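Local structure of N-alpha-acetyltransferase 35, NatC auxiliary subunit (Saccharomyces cerevisiae, 6YGA) at residues 553-565 with 610-622. The protein serves as the auxiliary subunit of the yeast NatC complex, which acetylates the N-terminal methionine of the L-A virus Gag protein. Residues are numbered along the deposited sequence; the frame is centred on the assembly and turned at random.
Sequences LIEVFQFAILKSF and LKDFVIEEKGAAF
F613 and F557 meet in a T-shaped stack. The edge of F613 points at the face of F557, with its CE1 3.6 Å from CZ of F557. The planes stand at 84°. The ring of F613 is a knob in a hole formed by L553, V556, F557 and A560. V556 CG1 makes a CH-pi contact over one face of F613, 3.8 Å from the ring centroid and almost on the normal. L553 CD1 comes in obliquely near CZ of F613. At the base of the knob, CB of A560 touches CB of F613 at 3.6 Å. The CA atoms of A560 and V614 are 5.0 Å apart.

A second T-shaped stack lies at the C-terminal end of both segments. The edge of F622 is turned to the face of F565, with ring centroids 5.1 Å apart. CB of S564 also meets the edge of F622.

The contact lies at the C-terminal end of the long helix 511-564, in a region assigned by sequence to the NAA35-like TPR repeats. The end of helix 603-613, the linker after it and the start of helix 619-653 pack there. F632 of helix 619-653 also meets F557, and W470 of helix 465-506 touches V556.

One hydrogen bond crosses between the segments: the backbone N of I615 donates to OG of S564 at 2.9 Å, nearly straight at 162°. The same hydroxyl donates to O of A560 at 2.7 Å. With chi1 at -61°, OG lies beside its own backbone N and faces the carbonyl one turn back. That carbonyl also accepts from N of S564, on its opposite face.

K563 runs out extended. Its CD packs on CG2 of V614 at 3.8 Å, and its end passes CD2 of L610.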
loop_
_atom_site.group_PDB
_atom_site.type_symbol
_atom_site.label_atom_id
_atom_site.label_comp_id
_atom_site.label_asym_id
_atom_site.label_seq_id
_atom_site.Cartn_x
_atom_site.Cartn_y
_atom_site.Cartn_z
ATOM N N LEU B 553 17.869 -5.501 23.209
ATOM C CA LEU B 553 19.181 -5.434 23.842
ATOM C C LEU B 553 20.169 -6.343 23.130
ATOM O O LEU B 553 21.318 -5.961 22.884
ATOM C CB LEU B 553 19.069 -5.805 25.320
ATOM C CG LEU B 553 20.271 -5.497 26.213
ATOM C CD1 LEU B 553 20.736 -4.067 25.993
ATOM C CD2 LEU B 553 19.914 -5.719 27.679
ATOM N N ILE B 554 19.734 -7.558 22.786
ATOM C CA ILE B 554 20.590 -8.477 22.044
ATOM C C ILE B 554 21.053 -7.838 20.742
ATOM O O ILE B 554 22.223 -7.949 20.360
ATOM C CB ILE B 554 19.851 -9.804 21.803
ATOM C CG1 ILE B 554 19.774 -10.594 23.111
ATOM C CG2 ILE B 554 20.524 -10.611 20.699
ATOM C CD1 ILE B 554 18.833 -11.763 23.061
ATOM N N GLU B 555 20.149 -7.134 20.056
ATOM C CA GLU B 555 20.527 -6.437 18.831
ATOM C C GLU B 555 21.513 -5.309 19.115
ATOM O O GLU B 555 22.474 -5.113 18.360
ATOM C CB GLU B 555 19.276 -5.902 18.138
ATOM C CG GLU B 555 18.308 -6.983 17.665
ATOM C CD GLU B 555 18.652 -7.526 16.287
ATOM O OE1 GLU B 555 19.841 -7.499 15.899
ATOM O OE2 GLU B 555 17.725 -7.974 15.583
ATOM N N VAL B 556 21.297 -4.561 20.201
ATOM C CA VAL B 556 22.197 -3.462 20.552
ATOM C C VAL B 556 23.598 -3.990 20.849
ATOM O O VAL B 556 24.600 -3.438 20.380
ATOM C CB VAL B 556 21.625 -2.659 21.735
ATOM C CG1 VAL B 556 22.663 -1.693 22.294
ATOM C CG2 VAL B 556 20.375 -1.897 21.305
ATOM N N PHE B 557 23.691 -5.074 21.625
ATOM C CA PHE B 557 24.995 -5.679 21.888
ATOM C C PHE B 557 25.663 -6.142 20.597
ATOM O O PHE B 557 26.868 -5.942 20.406
ATOM C CB PHE B 557 24.853 -6.850 22.860
ATOM C CG PHE B 557 24.967 -6.459 24.304
ATOM C CD1 PHE B 557 26.190 -6.093 24.840
ATOM C CD2 PHE B 557 23.855 -6.469 25.128
ATOM C CE1 PHE B 557 26.302 -5.736 26.172
ATOM C CE2 PHE B 557 23.960 -6.115 26.460
ATOM C CZ PHE B 557 25.185 -5.748 26.982
ATOM N N GLN B 558 24.896 -6.767 19.701
ATOM C CA GLN B 558 25.449 -7.221 18.429
ATOM C C GLN B 558 26.022 -6.053 17.636
ATOM O O GLN B 558 27.122 -6.147 17.077
ATOM C CB GLN B 558 24.368 -7.940 17.623
ATOM C CG GLN B 558 24.863 -8.550 16.329
ATOM C CD GLN B 558 25.819 -9.699 16.566
ATOM O OE1 GLN B 558 25.405 -10.854 16.662
ATOM N NE2 GLN B 558 27.109 -9.388 16.661
ATOM N N PHE B 559 25.284 -4.943 17.576
ATOM C CA PHE B 559 25.772 -3.756 16.881
ATOM C C PHE B 559 27.061 -3.246 17.513
ATOM O O PHE B 559 28.017 -2.904 16.809
ATOM C CB PHE B 559 24.693 -2.669 16.895
ATOM C CG PHE B 559 25.036 -1.444 16.084
ATOM C CD1 PHE B 559 25.819 -0.434 16.622
ATOM C CD2 PHE B 559 24.553 -1.293 14.792
ATOM C CE1 PHE B 559 26.124 0.696 15.886
ATOM C CE2 PHE B 559 24.852 -0.164 14.051
ATOM C CZ PHE B 559 25.641 0.832 14.598
ATOM N N ALA B 560 27.103 -3.195 18.850
ATOM C CA ALA B 560 28.268 -2.664 19.554
ATOM C C ALA B 560 29.502 -3.534 19.342
ATOM O O ALA B 560 30.627 -3.020 19.293
ATOM C CB ALA B 560 27.955 -2.533 21.043
ATOM N N ILE B 561 29.313 -4.849 19.215
ATOM C CA ILE B 561 30.423 -5.731 18.871
ATOM C C ILE B 561 30.928 -5.422 17.467
ATOM O O ILE B 561 32.139 -5.336 17.234
ATOM C CB ILE B 561 29.994 -7.204 19.020
ATOM C CG1 ILE B 561 29.806 -7.559 20.500
ATOM C CG2 ILE B 561 31.002 -8.135 18.359
ATOM C CD1 ILE B 561 29.149 -8.904 20.731
ATOM N N LEU B 562 30.012 -5.228 16.515
ATOM C CA LEU B 562 30.423 -4.903 15.152
ATOM C C LEU B 562 31.185 -3.584 15.107
ATOM O O LEU B 562 32.213 -3.473 14.427
ATOM C CB LEU B 562 29.206 -4.857 14.227
ATOM C CG LEU B 562 28.521 -6.204 13.987
ATOM C CD1 LEU B 562 27.189 -6.030 13.278
ATOM C CD2 LEU B 562 29.434 -7.126 13.196
ATOM N N LYS B 563 30.703 -2.569 15.830
ATOM C CA LYS B 563 31.415 -1.295 15.841
ATOM C C LYS B 563 32.748 -1.401 16.574
ATOM O O LYS B 563 33.716 -0.734 16.191
ATOM C CB LYS B 563 30.553 -0.194 16.459
ATOM C CG LYS B 563 31.293 1.129 16.544
ATOM C CD LYS B 563 30.422 2.292 16.958
ATOM C CE LYS B 563 31.240 3.579 16.947
ATOM N NZ LYS B 563 30.508 4.736 17.522
ATOM N N SER B 564 32.829 -2.240 17.610
ATOM C CA SER B 564 34.100 -2.419 18.306
ATOM C C SER B 564 35.186 -2.938 17.372
ATOM O O SER B 564 36.364 -2.614 17.552
ATOM C CB SER B 564 33.933 -3.369 19.491
ATOM O OG SER B 564 33.012 -2.856 20.437
ATOM N N PHE B 565 34.817 -3.746 16.378
ATOM C CA PHE B 565 35.773 -4.223 15.387
ATOM C C PHE B 565 35.945 -3.255 14.224
ATOM O O PHE B 565 36.690 -3.565 13.288
ATOM C CB PHE B 565 35.343 -5.592 14.855
ATOM C CG PHE B 565 35.624 -6.731 15.799
ATOM C CD1 PHE B 565 36.855 -7.368 15.786
ATOM C CD2 PHE B 565 34.656 -7.172 16.685
ATOM C CE1 PHE B 565 37.118 -8.421 16.645
ATOM C CE2 PHE B 565 34.911 -8.223 17.545
ATOM C CZ PHE B 565 36.145 -8.850 17.525
ATOM N N LEU B 610 25.836 4.537 23.311
ATOM C CA LEU B 610 26.615 3.664 22.440
ATOM C C LEU B 610 28.065 3.565 22.904
ATOM O O LEU B 610 28.681 2.497 22.810
ATOM C CB LEU B 610 26.540 4.164 20.996
ATOM C CG LEU B 610 27.336 3.378 19.951
ATOM C CD1 LEU B 610 26.924 1.915 19.960
ATOM C CD2 LEU B 610 27.159 3.977 18.564
ATOM N N LYS B 611 28.625 4.665 23.417
ATOM C CA LYS B 611 30.013 4.646 23.870
ATOM C C LYS B 611 30.210 3.685 25.037
ATOM O O LYS B 611 31.277 3.072 25.163
ATOM C CB LYS B 611 30.461 6.054 24.262
ATOM C CG LYS B 611 31.969 6.194 24.421
ATOM C CD LYS B 611 32.387 7.631 24.697
ATOM C CE LYS B 611 32.223 7.986 26.163
ATOM N NZ LYS B 611 33.193 7.247 27.020
ATOM N N ASP B 612 29.197 3.530 25.891
ATOM C CA ASP B 612 29.306 2.599 27.009
ATOM C C ASP B 612 29.223 1.150 26.547
ATOM O O ASP B 612 29.793 0.264 27.192
ATOM C CB ASP B 612 28.217 2.886 28.041
ATOM C CG ASP B 612 28.248 4.319 28.535
ATOM O OD1 ASP B 612 29.358 4.877 28.668
ATOM O OD2 ASP B 612 27.167 4.887 28.791
ATOM N N PHE B 613 28.512 0.892 25.447
ATOM C CA PHE B 613 28.430 -0.461 24.905
ATOM C C PHE B 613 29.687 -0.839 24.129
ATOM O O PHE B 613 30.135 -1.990 24.192
ATOM C CB PHE B 613 27.205 -0.594 23.997
ATOM C CG PHE B 613 25.925 -0.869 24.726
ATOM C CD1 PHE B 613 25.618 -2.152 25.149
ATOM C CD2 PHE B 613 25.013 0.146 24.962
ATOM C CE1 PHE B 613 24.435 -2.413 25.810
ATOM C CE2 PHE B 613 23.826 -0.107 25.619
ATOM C CZ PHE B 613 23.536 -1.387 26.045
ATOM N N VAL B 614 30.264 0.111 23.391
ATOM C CA VAL B 614 31.385 -0.189 22.505
ATOM C C VAL B 614 32.639 -0.471 23.322
ATOM O O VAL B 614 32.936 0.219 24.306
ATOM C CB VAL B 614 31.607 0.971 21.519
ATOM C CG1 VAL B 614 32.926 0.811 20.783
ATOM C CG2 VAL B 614 30.458 1.047 20.527
ATOM N N ILE B 615 33.382 -1.497 22.918
ATOM C CA ILE B 615 34.625 -1.876 23.581
ATOM C C ILE B 615 35.763 -1.115 22.910
ATOM O O ILE B 615 36.138 -1.418 21.775
ATOM C CB ILE B 615 34.856 -3.391 23.510
ATOM C CG1 ILE B 615 33.584 -4.140 23.902
ATOM C CG2 ILE B 615 36.003 -3.798 24.417
ATOM C CD1 ILE B 615 33.634 -5.614 23.589
ATOM N N GLU B 616 36.312 -0.122 23.607
ATOM C CA GLU B 616 37.426 0.649 23.074
ATOM C C GLU B 616 38.779 0.110 23.517
ATOM O O GLU B 616 39.811 0.611 23.056
ATOM C CB GLU B 616 37.301 2.123 23.483
ATOM C CG GLU B 616 37.673 3.104 22.376
ATOM C CD GLU B 616 36.689 3.082 21.217
ATOM O OE1 GLU B 616 35.523 3.484 21.413
ATOM O OE2 GLU B 616 37.080 2.653 20.110
ATOM N N GLU B 617 38.798 -0.897 24.384
ATOM C CA GLU B 617 40.047 -1.493 24.824
ATOM C C GLU B 617 40.663 -2.320 23.699
ATOM O O GLU B 617 40.072 -2.521 22.634
ATOM C CB GLU B 617 39.823 -2.358 26.064
ATOM C CG GLU B 617 39.593 -1.578 27.355
ATOM C CD GLU B 617 38.220 -0.932 27.434
ATOM O OE1 GLU B 617 37.328 -1.310 26.646
ATOM O OE2 GLU B 617 38.035 -0.042 28.289
ATOM N N LYS B 618 41.873 -2.806 23.946
ATOM C CA LYS B 618 42.609 -3.546 22.937
ATOM C C LYS B 618 43.269 -4.758 23.577
ATOM O O LYS B 618 43.488 -4.808 24.790
ATOM C CB LYS B 618 43.663 -2.664 22.253
ATOM C CG LYS B 618 43.086 -1.475 21.499
ATOM C CD LYS B 618 44.187 -0.554 21.000
ATOM C CE LYS B 618 43.612 0.683 20.331
ATOM N NZ LYS B 618 42.729 0.336 19.182
ATOM N N GLY B 619 43.573 -5.745 22.738
ATOM C CA GLY B 619 44.353 -6.881 23.195
ATOM C C GLY B 619 43.580 -7.758 24.160
ATOM O O GLY B 619 42.399 -8.064 23.958
ATOM N N ALA B 620 44.260 -8.173 25.231
ATOM C CA ALA B 620 43.641 -9.066 26.204
ATOM C C ALA B 620 42.456 -8.401 26.894
ATOM O O ALA B 620 41.456 -9.062 27.198
ATOM C CB ALA B 620 44.677 -9.519 27.232
ATOM N N ALA B 621 42.552 -7.096 27.156
ATOM C CA ALA B 621 41.436 -6.392 27.779
ATOM C C ALA B 621 40.223 -6.377 26.858
ATOM O O ALA B 621 39.083 -6.537 27.312
ATOM C CB ALA B 621 41.855 -4.971 28.155
ATOM N N PHE B 622 40.451 -6.192 25.556
ATOM C CA PHE B 622 39.364 -6.282 24.587
ATOM C C PHE B 622 38.722 -7.663 24.608
ATOM O O PHE B 622 37.494 -7.786 24.534
ATOM C CB PHE B 622 39.893 -5.948 23.190
ATOM C CG PHE B 622 38.881 -6.124 22.091
ATOM C CD1 PHE B 622 38.751 -7.339 21.441
ATOM C CD2 PHE B 622 38.077 -5.069 21.694
ATOM C CE1 PHE B 622 37.827 -7.504 20.428
ATOM C CE2 PHE B 622 37.152 -5.228 20.680
ATOM C CZ PHE B 622 37.028 -6.450 20.046
#